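Local coordinates for protein 6-aminohexanoate-dimer hydrolase (Bacillus anthracis, PDB 4GB7) that is a putative 6-aminohexanoate-dimer hydrolase with a beta-lactamase-type domain, and probably cleaves amide bonds in small linear substrates, at residues N85-A90 and Y123-N128; D111-V116 and I389-S394; A385-V390 and D412-L417. One frame throughout, in Å; residues are numbered along the deposited sequence.

Overall arrangement
All three contacts gather at the five-stranded antiparallel sheet of the beta-lactamase-type domain, on the same side of the chain's centre. Contact 2 is its strand pairing 110-117 with 387-393. Contact 1 fastens loop 85-90, which leads into strand 90-92, to the outer strand 120-126, its centre about 10 Å from that of contact 2. Contact 3 packs helix 402-417 on the sheet, its centre about 13 Å from that of contact 2, with which it shares I389 and V390, and about 14 Å from contact 1; F89 and H416 join contacts 1 and 3 directly. S140, K143 and Y249 match the family's SxxK pattern and are probably catalytic; F392 of contact 2 touches H136 and M138, shortly before S140 in the chain.

Contact 1 of 3, residues N85-A90 and Y123-N128; sequences NLDDFA and YERYFN
The loop 85-90 comes alongside the start of 123-128, N85 and Y123 approaching to 6.5 Å between CA atoms, and a type I turn from L86 to F89, closed by the bond F89 N to L86 O, sets L86 and D87 against the strand. L86 CB sits over the centre of the Y123 ring in a CH-pi contact, 3.7 Å from the centroid and only 4° off the ring normal. At the ring's hydroxyl end the D87 carboxylate arrives near the ring plane, and Y123 OH donates to the anti lone pair of D87 OD1 at 2.6 Å. The syn lone pair of that oxygen takes R125 NE at 2.9 Å in a salt bridge, so two firm bonds grip one atom. The carboxylate stands 70° to the guanidinium plane and therefore does not lie flat against it; the bond from R125 NH2 to D87 OD2, 3.4 Å, is weak. R125 folds back at chi2 (-76°), which lays the face of its guanidinium over Y123 CE1, while R125 NH1 donates to E124 O at 2.9 Å and restrains the group's rotation. Around this cluster, L86 and D87 also touch helix 101-107, L86 reaches H416 of helix 402-417, and strand 120-126 carries Y123 and R125 alongside strand 110-117.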
# COMPACT_ATOMS: atom_id res chain seq x y z
N ASN A 85 -3.66 -2.03 -27.16
CA ASN A 85 -2.83 -3.16 -26.82
C ASN A 85 -1.39 -2.70 -26.68
O ASN A 85 -0.72 -2.39 -27.69
CB ASN A 85 -2.89 -4.27 -27.89
CG ASN A 85 -2.22 -5.53 -27.42
OD1 ASN A 85 -1.44 -5.48 -26.48
ND2 ASN A 85 -2.53 -6.67 -28.05
N LEU A 86 -0.92 -2.66 -25.43
CA LEU A 86 0.46 -2.25 -25.11
C LEU A 86 1.43 -3.42 -25.00
O LEU A 86 2.53 -3.24 -24.50
CB LEU A 86 0.48 -1.46 -23.80
CG LEU A 86 -0.39 -0.19 -23.87
CD1 LEU A 86 -0.37 0.51 -22.52
CD2 LEU A 86 0.00 0.83 -24.95
N ASP A 87 1.06 -4.61 -25.46
CA ASP A 87 1.90 -5.76 -25.21
C ASP A 87 3.33 -5.53 -25.75
O ASP A 87 4.30 -5.99 -25.14
CB ASP A 87 1.38 -7.01 -25.90
CG ASP A 87 0.18 -7.61 -25.24
OD1 ASP A 87 -0.11 -7.27 -24.08
OD2 ASP A 87 -0.49 -8.43 -25.94
N ASP A 88 3.43 -4.87 -26.89
CA ASP A 88 4.74 -4.73 -27.58
C ASP A 88 5.27 -3.32 -27.44
O ASP A 88 6.21 -2.94 -28.12
CB ASP A 88 4.62 -5.13 -29.06
CG ASP A 88 4.30 -6.61 -29.25
OD1 ASP A 88 5.00 -7.43 -28.65
OD2 ASP A 88 3.34 -6.95 -30.00
N PHE A 89 4.71 -2.56 -26.47
CA PHE A 89 5.26 -1.29 -26.12
C PHE A 89 6.73 -1.46 -25.69
O PHE A 89 7.07 -2.34 -24.86
CB PHE A 89 4.45 -0.63 -25.03
CG PHE A 89 4.93 0.75 -24.69
CD1 PHE A 89 4.61 1.82 -25.50
CD2 PHE A 89 5.77 0.98 -23.60
CE1 PHE A 89 5.00 3.09 -25.18
CE2 PHE A 89 6.19 2.25 -23.30
CZ PHE A 89 5.81 3.30 -24.10
N ALA A 90 7.61 -0.66 -26.29
CA ALA A 90 9.06 -0.78 -26.01
C ALA A 90 9.40 -0.05 -24.73
O ALA A 90 9.26 1.17 -24.65
CB ALA A 90 9.92 -0.32 -27.15
N TYR A 123 -5.67 -0.71 -20.68
CA TYR A 123 -4.88 -1.92 -20.82
C TYR A 123 -4.87 -2.64 -19.51
O TYR A 123 -4.67 -2.03 -18.47
CB TYR A 123 -3.46 -1.58 -21.16
CG TYR A 123 -2.49 -2.70 -21.39
CD1 TYR A 123 -2.62 -3.51 -22.50
CD2 TYR A 123 -1.40 -2.90 -20.55
CE1 TYR A 123 -1.68 -4.49 -22.76
CE2 TYR A 123 -0.45 -3.89 -20.79
CZ TYR A 123 -0.61 -4.68 -21.89
OH TYR A 123 0.36 -5.60 -22.16
N GLU A 124 -5.19 -3.91 -19.55
CA GLU A 124 -5.08 -4.78 -18.39
C GLU A 124 -4.58 -6.13 -18.80
O GLU A 124 -5.03 -6.69 -19.82
CB GLU A 124 -6.37 -4.92 -17.59
CG GLU A 124 -7.55 -5.37 -18.40
CD GLU A 124 -8.81 -5.62 -17.59
OE1 GLU A 124 -8.78 -5.54 -16.35
OE2 GLU A 124 -9.85 -5.91 -18.23
N ARG A 125 -3.65 -6.65 -17.98
CA ARG A 125 -3.12 -7.97 -18.19
C ARG A 125 -2.97 -8.66 -16.86
O ARG A 125 -2.58 -8.02 -15.87
CB ARG A 125 -1.78 -7.92 -18.89
CG ARG A 125 -1.86 -7.41 -20.33
CD ARG A 125 -2.42 -8.50 -21.23
NE ARG A 125 -2.46 -8.03 -22.61
CZ ARG A 125 -3.46 -7.41 -23.24
NH1 ARG A 125 -4.59 -7.04 -22.62
NH2 ARG A 125 -3.32 -7.12 -24.54
N TYR A 126 -3.29 -9.95 -16.86
CA TYR A 126 -3.22 -10.85 -15.69
C TYR A 126 -2.33 -12.02 -16.05
O TYR A 126 -2.39 -12.54 -17.20
CB TYR A 126 -4.61 -11.31 -15.24
CG TYR A 126 -5.49 -10.13 -14.90
CD1 TYR A 126 -5.46 -9.57 -13.64
CD2 TYR A 126 -6.20 -9.45 -15.89
CE1 TYR A 126 -6.18 -8.42 -13.37
CE2 TYR A 126 -6.93 -8.31 -15.64
CZ TYR A 126 -6.88 -7.77 -14.39
OH TYR A 126 -7.60 -6.62 -14.14
N PHE A 127 -1.48 -12.44 -15.13
CA PHE A 127 -0.39 -13.36 -15.48
C PHE A 127 -0.42 -14.58 -14.56
O PHE A 127 -0.98 -14.54 -13.49
CB PHE A 127 0.97 -12.70 -15.36
CG PHE A 127 1.19 -11.50 -16.25
CD1 PHE A 127 0.75 -10.25 -15.88
CD2 PHE A 127 1.86 -11.64 -17.43
CE1 PHE A 127 0.93 -9.15 -16.70
CE2 PHE A 127 2.05 -10.54 -18.27
CZ PHE A 127 1.60 -9.29 -17.89
N ASN A 128 0.26 -15.65 -14.98
CA ASN A 128 0.52 -16.79 -14.11
C ASN A 128 -0.74 -17.45 -13.57
O ASN A 128 -0.71 -18.03 -12.49
CB ASN A 128 1.50 -16.41 -12.94
CG ASN A 128 2.07 -17.61 -12.22
OD1 ASN A 128 2.20 -17.59 -10.98
ND2 ASN A 128 2.48 -18.64 -12.99

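Contact 2 of 3, residues D111-V116 and I389-S394; sequences DAFVVV and IVHFSS
D111-V116 and I389-S394 run antiparallel, axes 4.8 Å apart, as adjoining strands of the central sheet of the beta-lactamase and penicillin-binding-protein fold, in which the sheet's first and last strands in chain order lie side by side. V114 with V390 and A112 with F392 are hydrogen-bonded pairs; F113 with H391, between them, and V115 with I389, beyond V114, are the non-hydrogen-bonded pairs. The whole interface is buried, so the contrast is between a dense end and a sparser one rather than between core and solvent. At the dense end F113 puts its edge to the face of H391 in a T-shaped pair, centroids 4.9 Å apart and planes at 80°. With CG trans to its own N (chi1 -171°), F113 swings its ring along the sheet, so that CE1 also meets I389 CG2 at 3.7 Å. The imidazole is held at both nitrogens, ND1 by Y410 and NE2 by T110. Beyond it, S394 OG donates to D111 OD2 at 2.8 Å, on the syn side of the carboxylate; H136 binds the same oxygen and R54 pairs with OD1, which probably offsets the buried charge. Toward V115 the packing is sparser: V115 CG2 and I389 CG1, lying side by side and pointing the same way, approach only to 4.2 Å. On the face carrying A112, V114, V390 and F392, A112 CB meets F392 CD2 at 4.0 Å, under helix 307-318. A classic beta bulge ends the ladder: D111 N and A112 N both donate to F392 O, at 2.8 and 3.1 Å, from the same face of its carbonyl plane.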
# COMPACT_ATOMS: atom_id res chain seq x y z
N ASP A 111 1.68 -10.09 -11.61
CA ASP A 111 0.40 -10.83 -11.63
C ASP A 111 -0.73 -10.05 -12.31
O ASP A 111 -1.61 -10.68 -12.92
CB ASP A 111 -0.04 -11.21 -10.21
CG ASP A 111 0.88 -12.21 -9.54
OD1 ASP A 111 1.36 -13.16 -10.19
OD2 ASP A 111 1.11 -12.07 -8.35
N ALA A 112 -0.74 -8.71 -12.12
CA ALA A 112 -1.73 -7.83 -12.71
C ALA A 112 -1.14 -6.49 -13.03
O ALA A 112 -0.35 -5.94 -12.27
CB ALA A 112 -2.92 -7.64 -11.77
N PHE A 113 -1.59 -5.95 -14.15
CA PHE A 113 -1.13 -4.65 -14.61
C PHE A 113 -2.34 -3.97 -15.24
O PHE A 113 -2.92 -4.49 -16.16
CB PHE A 113 0.05 -4.80 -15.55
CG PHE A 113 0.70 -3.51 -15.90
CD1 PHE A 113 1.57 -2.90 -15.01
CD2 PHE A 113 0.45 -2.88 -17.12
CE1 PHE A 113 2.19 -1.71 -15.34
CE2 PHE A 113 1.11 -1.73 -17.47
CZ PHE A 113 1.95 -1.11 -16.56
N VAL A 114 -2.74 -2.84 -14.67
CA VAL A 114 -3.88 -2.07 -15.14
C VAL A 114 -3.48 -0.61 -15.39
O VAL A 114 -2.90 0.05 -14.48
CB VAL A 114 -5.02 -2.12 -14.11
CG1 VAL A 114 -6.18 -1.21 -14.51
CG2 VAL A 114 -5.49 -3.58 -13.86
N VAL A 115 -3.85 -0.11 -16.56
CA VAL A 115 -3.62 1.28 -16.96
C VAL A 115 -4.96 1.96 -17.29
O VAL A 115 -5.73 1.51 -18.13
CB VAL A 115 -2.68 1.41 -18.17
CG1 VAL A 115 -2.44 2.89 -18.50
CG2 VAL A 115 -1.40 0.61 -17.99
N VAL A 116 -5.22 3.04 -16.59
CA VAL A 116 -6.41 3.87 -16.75
C VAL A 116 -5.93 5.26 -17.20
O VAL A 116 -4.91 5.77 -16.69
CB VAL A 116 -7.19 4.00 -15.46
CG1 VAL A 116 -8.48 4.83 -15.66
CG2 VAL A 116 -7.59 2.63 -14.93
N ILE A 389 -1.95 3.82 -12.72
CA ILE A 389 -1.42 2.48 -12.93
C ILE A 389 -1.50 1.70 -11.62
O ILE A 389 -1.11 2.19 -10.56
CB ILE A 389 -0.01 2.49 -13.49
CG1 ILE A 389 -0.02 3.11 -14.92
CG2 ILE A 389 0.66 1.12 -13.45
CD1 ILE A 389 1.34 3.11 -15.59
N VAL A 390 -2.04 0.51 -11.72
CA VAL A 390 -2.04 -0.50 -10.66
C VAL A 390 -1.15 -1.62 -11.10
O VAL A 390 -1.33 -2.17 -12.18
CB VAL A 390 -3.44 -1.03 -10.33
CG1 VAL A 390 -3.37 -2.11 -9.24
CG2 VAL A 390 -4.34 0.12 -9.82
N HIS A 391 -0.21 -1.99 -10.23
CA HIS A 391 0.78 -3.02 -10.58
C HIS A 391 0.87 -3.95 -9.42
O HIS A 391 1.26 -3.50 -8.30
CB HIS A 391 2.13 -2.32 -10.87
CG HIS A 391 3.10 -3.15 -11.65
ND1 HIS A 391 4.04 -2.58 -12.41
CD2 HIS A 391 3.30 -4.49 -11.72
CE1 HIS A 391 4.77 -3.55 -13.02
NE2 HIS A 391 4.32 -4.72 -12.58
N PHE A 392 0.47 -5.21 -9.62
CA PHE A 392 0.54 -6.24 -8.60
C PHE A 392 1.50 -7.30 -9.04
O PHE A 392 1.47 -7.67 -10.23
CB PHE A 392 -0.79 -6.97 -8.36
CG PHE A 392 -1.90 -6.17 -7.80
CD1 PHE A 392 -1.70 -4.95 -7.15
CD2 PHE A 392 -3.18 -6.75 -7.83
CE1 PHE A 392 -2.81 -4.28 -6.63
CE2 PHE A 392 -4.27 -6.08 -7.29
CZ PHE A 392 -4.07 -4.86 -6.67
N SER A 393 2.29 -7.81 -8.10
CA SER A 393 3.31 -8.80 -8.43
C SER A 393 3.45 -9.78 -7.28
O SER A 393 2.94 -9.58 -6.18
CB SER A 393 4.68 -8.16 -8.77
OG SER A 393 4.58 -7.09 -9.69
N SER A 394 4.17 -10.85 -7.56
CA SER A 394 4.61 -11.74 -6.51
C SER A 394 6.08 -12.12 -6.74
O SER A 394 6.42 -13.30 -6.98
CB SER A 394 3.65 -12.91 -6.43
OG SER A 394 3.38 -13.49 -7.69

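Contact 3 of 3, residues A385-V390 and D412-L417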
# COMPACT_ATOMS: atom_id res chain seq x y z
N ALA A 385 -0.78 13.56 -16.88
CA ALA A 385 -1.36 12.75 -17.95
C ALA A 385 -2.71 12.15 -17.61
O ALA A 385 -3.31 11.45 -18.45
CB ALA A 385 -0.40 11.67 -18.41
N LYS A 386 -3.21 12.43 -16.41
CA LYS A 386 -4.48 11.90 -15.96
C LYS A 386 -4.49 10.36 -16.08
O LYS A 386 -5.37 9.79 -16.71
CB LYS A 386 -5.61 12.58 -16.76
CG LYS A 386 -5.67 14.09 -16.50
CD LYS A 386 -6.01 14.90 -17.75
CE LYS A 386 -4.88 14.96 -18.79
NZ LYS A 386 -5.27 14.39 -20.13
N MSE A 387 -3.46 9.71 -15.53
CA MSE A 387 -3.26 8.28 -15.65
C MSE A 387 -3.11 7.64 -14.28
O MSE A 387 -2.52 8.23 -13.36
CB MSE A 387 -2.03 7.99 -16.51
CG MSE A 387 -1.82 6.57 -16.77
SE MSE A 387 -0.13 6.19 -17.69
CE MSE A 387 0.92 6.76 -16.12
N VAL A 388 -3.74 6.49 -14.14
CA VAL A 388 -3.57 5.62 -12.96
C VAL A 388 -2.96 4.30 -13.44
O VAL A 388 -3.44 3.70 -14.42
CB VAL A 388 -4.91 5.33 -12.29
CG1 VAL A 388 -4.78 4.33 -11.13
CG2 VAL A 388 -5.57 6.63 -11.84
N ILE A 389 -1.95 3.82 -12.72
CA ILE A 389 -1.42 2.48 -12.93
C ILE A 389 -1.50 1.70 -11.62
O ILE A 389 -1.11 2.19 -10.56
CB ILE A 389 -0.01 2.49 -13.49
CG1 ILE A 389 -0.02 3.11 -14.92
CG2 ILE A 389 0.66 1.12 -13.45
CD1 ILE A 389 1.34 3.11 -15.59
N VAL A 390 -2.04 0.51 -11.72
CA VAL A 390 -2.04 -0.50 -10.66
C VAL A 390 -1.15 -1.62 -11.10
O VAL A 390 -1.33 -2.17 -12.18
CB VAL A 390 -3.44 -1.03 -10.33
CG1 VAL A 390 -3.37 -2.11 -9.24
CG2 VAL A 390 -4.34 0.12 -9.82
N ASP A 412 7.03 6.86 -19.76
CA ASP A 412 6.92 6.59 -21.15
C ASP A 412 5.54 6.15 -21.60
O ASP A 412 5.07 6.59 -22.68
CB ASP A 412 7.94 5.55 -21.58
CG ASP A 412 9.38 6.08 -21.54
OD1 ASP A 412 9.61 7.33 -21.57
OD2 ASP A 412 10.28 5.22 -21.53
N ILE A 413 4.87 5.32 -20.80
CA ILE A 413 3.49 4.97 -21.11
C ILE A 413 2.59 6.21 -21.14
O ILE A 413 1.81 6.40 -22.06
CB ILE A 413 2.91 3.88 -20.17
CG1 ILE A 413 3.64 2.57 -20.36
CG2 ILE A 413 1.37 3.76 -20.38
CD1 ILE A 413 3.38 1.55 -19.26
N ALA A 414 2.67 7.05 -20.11
CA ALA A 414 1.90 8.28 -20.07
C ALA A 414 2.12 9.13 -21.35
O ALA A 414 1.18 9.66 -21.94
CB ALA A 414 2.27 9.10 -18.82
N HIS A 415 3.37 9.33 -21.73
CA HIS A 415 3.66 10.21 -22.86
C HIS A 415 3.13 9.59 -24.16
O HIS A 415 2.69 10.30 -25.06
CB HIS A 415 5.15 10.46 -22.98
CG HIS A 415 5.70 11.31 -21.87
ND1 HIS A 415 7.01 11.56 -21.72
CD2 HIS A 415 5.05 11.93 -20.79
CE1 HIS A 415 7.17 12.36 -20.64
NE2 HIS A 415 5.98 12.56 -20.08
N HIS A 416 3.19 8.28 -24.27
CA HIS A 416 2.59 7.56 -25.40
C HIS A 416 1.09 7.75 -25.49
O HIS A 416 0.56 8.06 -26.56
CB HIS A 416 2.95 6.10 -25.32
CG HIS A 416 2.28 5.25 -26.36
ND1 HIS A 416 2.71 5.18 -27.63
CD2 HIS A 416 1.20 4.42 -26.26
CE1 HIS A 416 1.93 4.33 -28.32
NE2 HIS A 416 1.00 3.87 -27.48
N LEU A 417 0.39 7.61 -24.36
CA LEU A 417 -1.06 7.76 -24.31
C LEU A 417 -1.47 9.21 -24.57
O LEU A 417 -2.56 9.47 -25.09
CB LEU A 417 -1.57 7.28 -22.94
CG LEU A 417 -1.44 5.78 -22.64
CD1 LEU A 417 -1.96 5.50 -21.26
CD2 LEU A 417 -2.12 4.89 -23.68
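M387, a selenomethionine in this crystal, thrusts from the sheet into the flank of helix 412-417 and carries most of the contact. Its chain leaves the strand extended through chi1 and chi2 and bends only at the last torsion (chi3 67°), so that SE meets the helix backbone and CE swings over to A414 CB. SE lies 3.8 Å from A414 CA, and CE comes equally near A414 CB, at 3.8 Å. The small alanine lets the selenium come right up to the main chain, while the larger side chains of the same helix face close in on it: I413 CG2 touches SE at 3.9 Å and L417 CD1, one turn further along the helix from I413, at 4.1 Å. The M387 side chain thus ends among three residues of one helix, against the backbone of A414 and the methyls of I413 and L417. A414 CB serves a second partner too, for A385 CB meets it methyl to methyl at 3.7 Å where the loop leads into the strand. On the other side of M387 the strand's next inward residue, I389, makes a much lighter touch, its CD1 standing 4.5 Å from I413 CD1. No hydrogen bond crosses the interface; it is held by apolar surfaces alone, with strand and helix axes 10.0 Å apart and 139° between their directions, the spacing of a helix laid on a sheet. In the fold, this is the C-terminal helix 402-417 covering one face of the sheet. M387 also touches Y380 of strand 377-382 and V115 of strand 110-117, and L417 reaches V115 and H117, while V388 and V390 point to the opposite face and meet helix 307-318.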